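Local coordinates for cysteine synthase (PDB 5XEM), which uses pyridoxal 5'-phosphate to produce hydrogen sulfide and probably also forms L-cysteine from O-acetyl-L-serine and hydrogen sulfide, at residues E56-E60 / G61-K65; A82-C85 / A86-Y90; I25-G29 / N30-V34. All blocks are in the same frame, centred on the assembly; numbering follows the deposited sequence.

Overall arrangement
Contacts 1 and 2 are neighbours, their centres 14 Å apart, where the ends of helices 46-60 and 76-88 meet. Glu-58 of contact 1 joins them: OE1 forms a salt bridge with Lys-88 NZ of contact 2 at 3.1 Å, and OE2 probably hydrogen-bonds to Tyr-90 OH. Ile-63 CG2 packs on Tyr-90 CZ at 3.5 Å. Contact 3 lies on the opposite side of the chain's centre, about 44 Å from contact 1 and 39 Å from contact 2, centre to centre. Lys-46, the predicted attachment point of the cofactor though not linked to it here, starts helix 46-60; the side chains of Lys-46 and Ile-84 of contact 2 are about 8 Å apart.

Contact 1: E56-E60 / G61-K65; sequences EAEKE and GLIDK. With CA (calcium ion), chain I.
Ala-57 and Leu-62 meet in a local helix-end contact, where helix 46-60 gives way to the loop before strand 68-72. Leu-62 N donates to Ala-57 O over 2.9 Å. Gly-61 N donates to Glu-58 O at 3.0 Å. These two backbone bonds, together with a left-handed Gly-61 (phi 83°), make a Schellman motif. The apolar contact that commonly accompanies this motif is present too, Ala-57 CB lying 4.1 Å from Leu-62 CB. Ile-63 extends it: with CG1 anti to its own carbonyl carbon (chi1 -58°) and the chain running on straight, its CD1 comes to rest 3.7 Å from Ala-57 CB. Phe-142 of strand 141-142 touches Ala-57, Leu-62 and Ile-63, which ties the helix end to the edge of the parallel sheet. The backbone N of Ile-63, by contrast, is buried without a polar partner. On the solvent side the Glu-60 chain does two jobs. Its CB sits 4.0 Å from Leu-62 CG, and a bend at chi2 (-79°) leads the carboxylate away from the turn, where OE1 binds a calcium ion at 2.4 Å. Three waters also ligate the ion, one of which donates a hydrogen bond of 2.8 Å to Lys-59 O and so ties the metal site to the backbone of the last helical turn.

Contact 2: A82-C85 / A86-Y90; sequences AMIC and AVKNY
Cys-85 O is approached by both the chain and solvent: Tyr-90 N donates to it over 3.0 Å, while a water lies 2.7 Å from Cys-85 O and close to Tyr-90 O as well. That water is placed to bridge the two carbonyls, although it has more acceptors around it than protons to give. One residue earlier, Ile-84 O accepts from Lys-88 N at 3.0 Å, in the carbonyl plane. The side chains of these two residues run side by side in the same direction, Ile-84 CG2 3.7 Å from Lys-88 CD. The lysine chain is extended until it bends at chi4 (-78°), and its ammonium group goes on to Glu-58. Lys-88 CB also lies 3.7 Å above one face of the Tyr-90 ring, offset toward the rim. Cys-85 SG approaches the same ring at its edge, near the ring plane, and is 3.9 Å from Tyr-90 CB. Ala-86 and Val-87 pack against Phe-261 and Glu-263 of the second subunit, respectively. The Tyr-90 N to Cys-85 O bond, a weak one from Asn-89 N to Ala-86 O and the positive phi of Asn-89 (61°) make a Schellman motif that ends helix 76-88, the crossover helix between strands 68-72 and 92-97 of a beta-alpha-beta unit.

Contact 3: I25-G29 / N30-V34; sequences IDTFG and NEIYV
A chi1 of 64° places Thr-27 OG1 between its own backbone N and carbonyl carbon, from where it faces Asn-30 O, and it leaves CG2 anti to the carbonyl carbon, turned toward Ile-32. The hydroxyl donates to Asn-30 O over 2.7 Å, almost in line with the carbonyl bond (C=O...donor angle 175°). A water donates to the same OG1 at 2.9 Å and accepts from Ile-32 N, so the hydroxyl grips the last residue before the strand directly and Ile-32 through solvent. The two aliphatic parts meet at a slant, Thr-27 CG2 3.9 Å from Ile-32 CD1; beyond them Ile-32 packs on Phe-275 and Leu-279 of helix 269-284. Asn-30 N closes the turn with a bond of 3.3 Å to Thr-27 O, which it meets from above the carbonyl plane, 51° out of it. Before the turn, Asp-26 OD1 accepts from Phe-28 N at 3.0 Å in an Asx turn. The Phe-28 ring has Asp-26 O 3.8 Å above one face, offset toward the rim, and the ring also helps line a pocket occupied by 2-(2-methoxyethoxy)ethanol. The Asn-30 amide is fixed at both ends, OD1 accepting from Lys-288 N and Leu-290 N while ND2 bonds to Ser-282 OG and Asn-285 O. Phe-28 and Gly-29 both adopt left-handed backbone angles, which defines a type I' beta turn from Thr-27 to Asn-30, leading directly into strand 31-36 of the mixed sheet.

Contact 1: E56-E60 / G61-K65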
# COMPACT_ATOMS: atom_id res chain seq x y z
N GLU A 56 -21.91 -11.54 3.49
CA GLU A 56 -23.13 -12.23 3.07
C GLU A 56 -23.27 -13.61 3.73
O GLU A 56 -24.36 -13.98 4.16
CB GLU A 56 -23.27 -12.29 1.54
CG GLU A 56 -23.54 -10.94 0.84
CD GLU A 56 -24.67 -10.13 1.47
OE1 GLU A 56 -25.73 -10.71 1.77
OE2 GLU A 56 -24.53 -8.91 1.66
N ALA A 57 -22.18 -14.39 3.84
CA ALA A 57 -22.22 -15.71 4.47
C ALA A 57 -22.49 -15.59 5.98
O ALA A 57 -23.21 -16.41 6.57
CB ALA A 57 -20.92 -16.49 4.22
N GLU A 58 -21.98 -14.54 6.59
CA GLU A 58 -22.33 -14.25 7.99
C GLU A 58 -23.83 -14.09 8.15
O GLU A 58 -24.45 -14.72 9.04
CB GLU A 58 -21.62 -12.97 8.46
CG GLU A 58 -20.15 -13.19 8.77
CD GLU A 58 -19.42 -11.92 9.18
OE1 GLU A 58 -19.81 -10.83 8.72
OE2 GLU A 58 -18.49 -12.00 10.00
N LYS A 59 -24.42 -13.26 7.30
CA LYS A 59 -25.86 -12.98 7.36
C LYS A 59 -26.69 -14.21 7.06
O LYS A 59 -27.79 -14.38 7.64
CB LYS A 59 -26.21 -11.86 6.38
CG LYS A 59 -25.69 -10.48 6.74
CD LYS A 59 -25.87 -9.59 5.51
CE LYS A 59 -25.46 -8.15 5.71
NZ LYS A 59 -24.07 -8.05 6.22
N GLU A 60 -26.17 -15.09 6.20
CA GLU A 60 -26.82 -16.37 5.90
C GLU A 60 -26.76 -17.38 7.04
O GLU A 60 -27.48 -18.39 7.01
CB GLU A 60 -26.20 -17.01 4.64
CG GLU A 60 -26.44 -16.26 3.36
CD GLU A 60 -27.84 -16.50 2.79
OE1 GLU A 60 -28.83 -16.28 3.52
OE2 GLU A 60 -27.95 -16.93 1.62
N GLY A 61 -25.87 -17.15 8.01
CA GLY A 61 -25.65 -18.12 9.06
C GLY A 61 -24.70 -19.23 8.68
O GLY A 61 -24.65 -20.24 9.36
N LEU A 62 -23.90 -19.01 7.64
CA LEU A 62 -22.90 -19.97 7.19
C LEU A 62 -21.55 -19.86 7.86
O LEU A 62 -20.70 -20.72 7.67
CB LEU A 62 -22.73 -19.85 5.68
CG LEU A 62 -23.92 -20.34 4.85
CD1 LEU A 62 -23.74 -19.97 3.38
CD2 LEU A 62 -24.08 -21.85 5.01
N ILE A 63 -21.34 -18.80 8.66
CA ILE A 63 -20.10 -18.61 9.40
C ILE A 63 -20.43 -18.32 10.86
O ILE A 63 -21.04 -17.30 11.15
CB ILE A 63 -19.27 -17.43 8.81
CG1 ILE A 63 -18.94 -17.67 7.33
CG2 ILE A 63 -17.99 -17.20 9.61
CD1 ILE A 63 -18.21 -16.50 6.67
N ASP A 64 -20.05 -19.25 11.73
CA ASP A 64 -20.07 -19.10 13.19
C ASP A 64 -18.64 -18.75 13.60
O ASP A 64 -17.71 -18.80 12.78
CB ASP A 64 -20.44 -20.44 13.87
CG ASP A 64 -21.80 -20.99 13.43
OD1 ASP A 64 -22.67 -20.20 13.06
OD2 ASP A 64 -22.00 -22.22 13.48
N LYS A 65 -18.45 -18.48 14.89
CA LYS A 65 -17.14 -18.13 15.44
C LYS A 65 -16.10 -19.19 15.15
O LYS A 65 -14.92 -18.87 14.94
CB LYS A 65 -17.22 -17.94 16.98
CG LYS A 65 -18.24 -16.92 17.46
CD LYS A 65 -18.46 -17.03 18.98
CE LYS A 65 -19.94 -17.03 19.34
NZ LYS A 65 -20.53 -18.40 19.24
CA CA I . -30.67 -14.91 4.20
O HOH W 1 -30.17 -15.38 6.67
O HOH W 2 -30.96 -15.13 1.99
O HOH W 3 -28.93 -13.15 4.19

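Contact 2: A82-C85 / A86-Y90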
# COMPACT_ATOMS: atom_id res chain seq x y z
N ALA A 82 -7.51 -12.86 4.42
CA ALA A 82 -6.65 -12.94 5.62
C ALA A 82 -6.81 -11.69 6.50
O ALA A 82 -6.96 -11.78 7.72
CB ALA A 82 -5.21 -13.16 5.21
N MET A 83 -6.83 -10.52 5.87
CA MET A 83 -6.92 -9.24 6.58
C MET A 83 -8.28 -9.17 7.27
O MET A 83 -8.39 -8.82 8.46
CB MET A 83 -6.75 -8.10 5.59
CG MET A 83 -6.93 -6.73 6.19
SD MET A 83 -6.91 -5.44 4.94
CE MET A 83 -8.48 -5.82 4.14
N ILE A 84 -9.34 -9.53 6.54
CA ILE A 84 -10.68 -9.48 7.11
C ILE A 84 -10.87 -10.51 8.25
O ILE A 84 -11.42 -10.19 9.31
CB ILE A 84 -11.74 -9.61 6.04
CG1 ILE A 84 -11.74 -8.33 5.19
CG2 ILE A 84 -13.11 -9.89 6.67
CD1 ILE A 84 -12.36 -8.53 3.83
N CYS A 85 -10.34 -11.71 8.05
CA CYS A 85 -10.42 -12.77 9.07
C CYS A 85 -9.60 -12.43 10.31
O CYS A 85 -9.97 -12.80 11.43
CB CYS A 85 -10.01 -14.11 8.51
SG CYS A 85 -11.23 -14.81 7.36
N ALA A 86 -8.49 -11.68 10.12
CA ALA A 86 -7.74 -11.22 11.26
C ALA A 86 -8.62 -10.32 12.16
O ALA A 86 -8.67 -10.54 13.37
CB ALA A 86 -6.46 -10.50 10.85
N VAL A 87 -9.29 -9.33 11.56
CA VAL A 87 -10.17 -8.38 12.28
C VAL A 87 -11.33 -9.14 12.96
O VAL A 87 -11.68 -8.89 14.14
CB VAL A 87 -10.77 -7.34 11.29
CG1 VAL A 87 -11.86 -6.51 11.94
CG2 VAL A 87 -9.68 -6.44 10.75
N LYS A 88 -11.93 -10.05 12.22
CA LYS A 88 -13.12 -10.80 12.68
C LYS A 88 -12.83 -12.05 13.52
O LYS A 88 -13.76 -12.72 14.01
CB LYS A 88 -13.96 -11.18 11.44
CG LYS A 88 -14.62 -10.00 10.75
CD LYS A 88 -15.39 -10.44 9.51
CE LYS A 88 -16.19 -9.29 8.89
NZ LYS A 88 -17.44 -9.01 9.65
N ASN A 89 -11.56 -12.40 13.67
CA ASN A 89 -11.11 -13.59 14.42
C ASN A 89 -11.62 -14.93 13.86
O ASN A 89 -12.00 -15.81 14.63
CB ASN A 89 -11.50 -13.47 15.90
CG ASN A 89 -10.76 -12.35 16.58
OD1 ASN A 89 -9.55 -12.27 16.51
ND2 ASN A 89 -11.50 -11.45 17.23
N TYR A 90 -11.67 -15.06 12.55
CA TYR A 90 -11.97 -16.35 11.94
C TYR A 90 -10.69 -17.06 11.55
O TYR A 90 -9.76 -16.43 11.03
CB TYR A 90 -12.84 -16.16 10.69
CG TYR A 90 -14.19 -15.50 10.90
CD1 TYR A 90 -14.96 -15.79 11.99
CD2 TYR A 90 -14.73 -14.64 9.93
CE1 TYR A 90 -16.21 -15.22 12.17
CE2 TYR A 90 -15.99 -14.06 10.08
CZ TYR A 90 -16.72 -14.37 11.21
OH TYR A 90 -17.96 -13.82 11.42
O HOH W 4 -8.40 -14.62 12.61

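Contact 3: I25-G29 / N30-V34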
# COMPACT_ATOMS: atom_id res chain seq x y z
N ILE A 25 2.51 9.66 -20.01
CA ILE A 25 2.56 8.66 -21.06
C ILE A 25 1.62 9.07 -22.18
O ILE A 25 0.49 9.50 -21.92
CB ILE A 25 2.13 7.28 -20.53
CG1 ILE A 25 3.11 6.79 -19.46
CG2 ILE A 25 2.05 6.25 -21.64
CD1 ILE A 25 2.65 5.53 -18.78
N ASP A 26 2.05 8.93 -23.44
CA ASP A 26 1.19 9.32 -24.56
C ASP A 26 -0.02 8.41 -24.60
O ASP A 26 0.13 7.20 -24.64
CB ASP A 26 1.94 9.21 -25.90
CG ASP A 26 1.15 9.82 -27.06
OD1 ASP A 26 0.06 10.38 -26.83
OD2 ASP A 26 1.65 9.74 -28.21
N THR A 27 -1.22 8.98 -24.59
CA THR A 27 -2.47 8.20 -24.61
C THR A 27 -3.31 8.42 -25.90
O THR A 27 -4.51 8.08 -25.97
CB THR A 27 -3.29 8.42 -23.30
OG1 THR A 27 -3.73 9.78 -23.19
CG2 THR A 27 -2.42 8.06 -22.06
N PHE A 28 -2.62 8.97 -26.91
CA PHE A 28 -3.12 9.04 -28.29
C PHE A 28 -4.43 9.80 -28.43
O PHE A 28 -5.35 9.36 -29.12
CB PHE A 28 -3.24 7.63 -28.88
CG PHE A 28 -2.01 6.81 -28.68
CD1 PHE A 28 -0.82 7.16 -29.32
CD2 PHE A 28 -2.01 5.72 -27.81
CE1 PHE A 28 0.34 6.42 -29.10
CE2 PHE A 28 -0.86 4.98 -27.61
CZ PHE A 28 0.32 5.33 -28.25
N GLY A 29 -4.49 10.95 -27.77
CA GLY A 29 -5.65 11.83 -27.85
C GLY A 29 -6.95 11.34 -27.22
O GLY A 29 -8.02 11.86 -27.51
N ASN A 30 -6.86 10.34 -26.34
CA ASN A 30 -7.98 9.98 -25.47
C ASN A 30 -7.52 10.12 -24.03
O ASN A 30 -6.34 10.09 -23.79
CB ASN A 30 -8.41 8.56 -25.74
CG ASN A 30 -8.91 8.37 -27.17
OD1 ASN A 30 -9.84 9.08 -27.60
ND2 ASN A 30 -8.30 7.43 -27.89
N GLU A 31 -8.45 10.26 -23.10
CA GLU A 31 -8.09 10.37 -21.68
C GLU A 31 -8.18 8.98 -21.02
O GLU A 31 -9.22 8.31 -21.11
CB GLU A 31 -9.02 11.36 -20.99
CG GLU A 31 -8.94 12.75 -21.59
CD GLU A 31 -9.77 13.76 -20.83
OE1 GLU A 31 -11.00 13.56 -20.69
OE2 GLU A 31 -9.20 14.77 -20.37
N ILE A 32 -7.09 8.55 -20.39
CA ILE A 32 -7.08 7.28 -19.66
C ILE A 32 -6.96 7.57 -18.17
O ILE A 32 -6.08 8.31 -17.74
CB ILE A 32 -5.93 6.36 -20.09
CG1 ILE A 32 -5.98 6.08 -21.60
CG2 ILE A 32 -6.02 5.04 -19.31
CD1 ILE A 32 -4.93 5.11 -22.10
N TYR A 33 -7.90 7.01 -17.41
CA TYR A 33 -7.94 7.11 -15.94
C TYR A 33 -7.70 5.72 -15.38
O TYR A 33 -8.31 4.76 -15.85
CB TYR A 33 -9.31 7.58 -15.49
CG TYR A 33 -9.64 8.97 -15.95
CD1 TYR A 33 -9.26 10.09 -15.20
CD2 TYR A 33 -10.35 9.19 -17.13
CE1 TYR A 33 -9.55 11.37 -15.63
CE2 TYR A 33 -10.66 10.47 -17.56
CZ TYR A 33 -10.25 11.55 -16.81
OH TYR A 33 -10.56 12.82 -17.23
N VAL A 34 -6.84 5.60 -14.37
CA VAL A 34 -6.56 4.31 -13.76
C VAL A 34 -7.23 4.31 -12.39
O VAL A 34 -7.03 5.22 -11.59
CB VAL A 34 -5.05 4.07 -13.66
CG1 VAL A 34 -4.73 2.74 -12.98
CG2 VAL A 34 -4.41 4.13 -15.05
O HOH W 5 -4.77 10.36 -20.57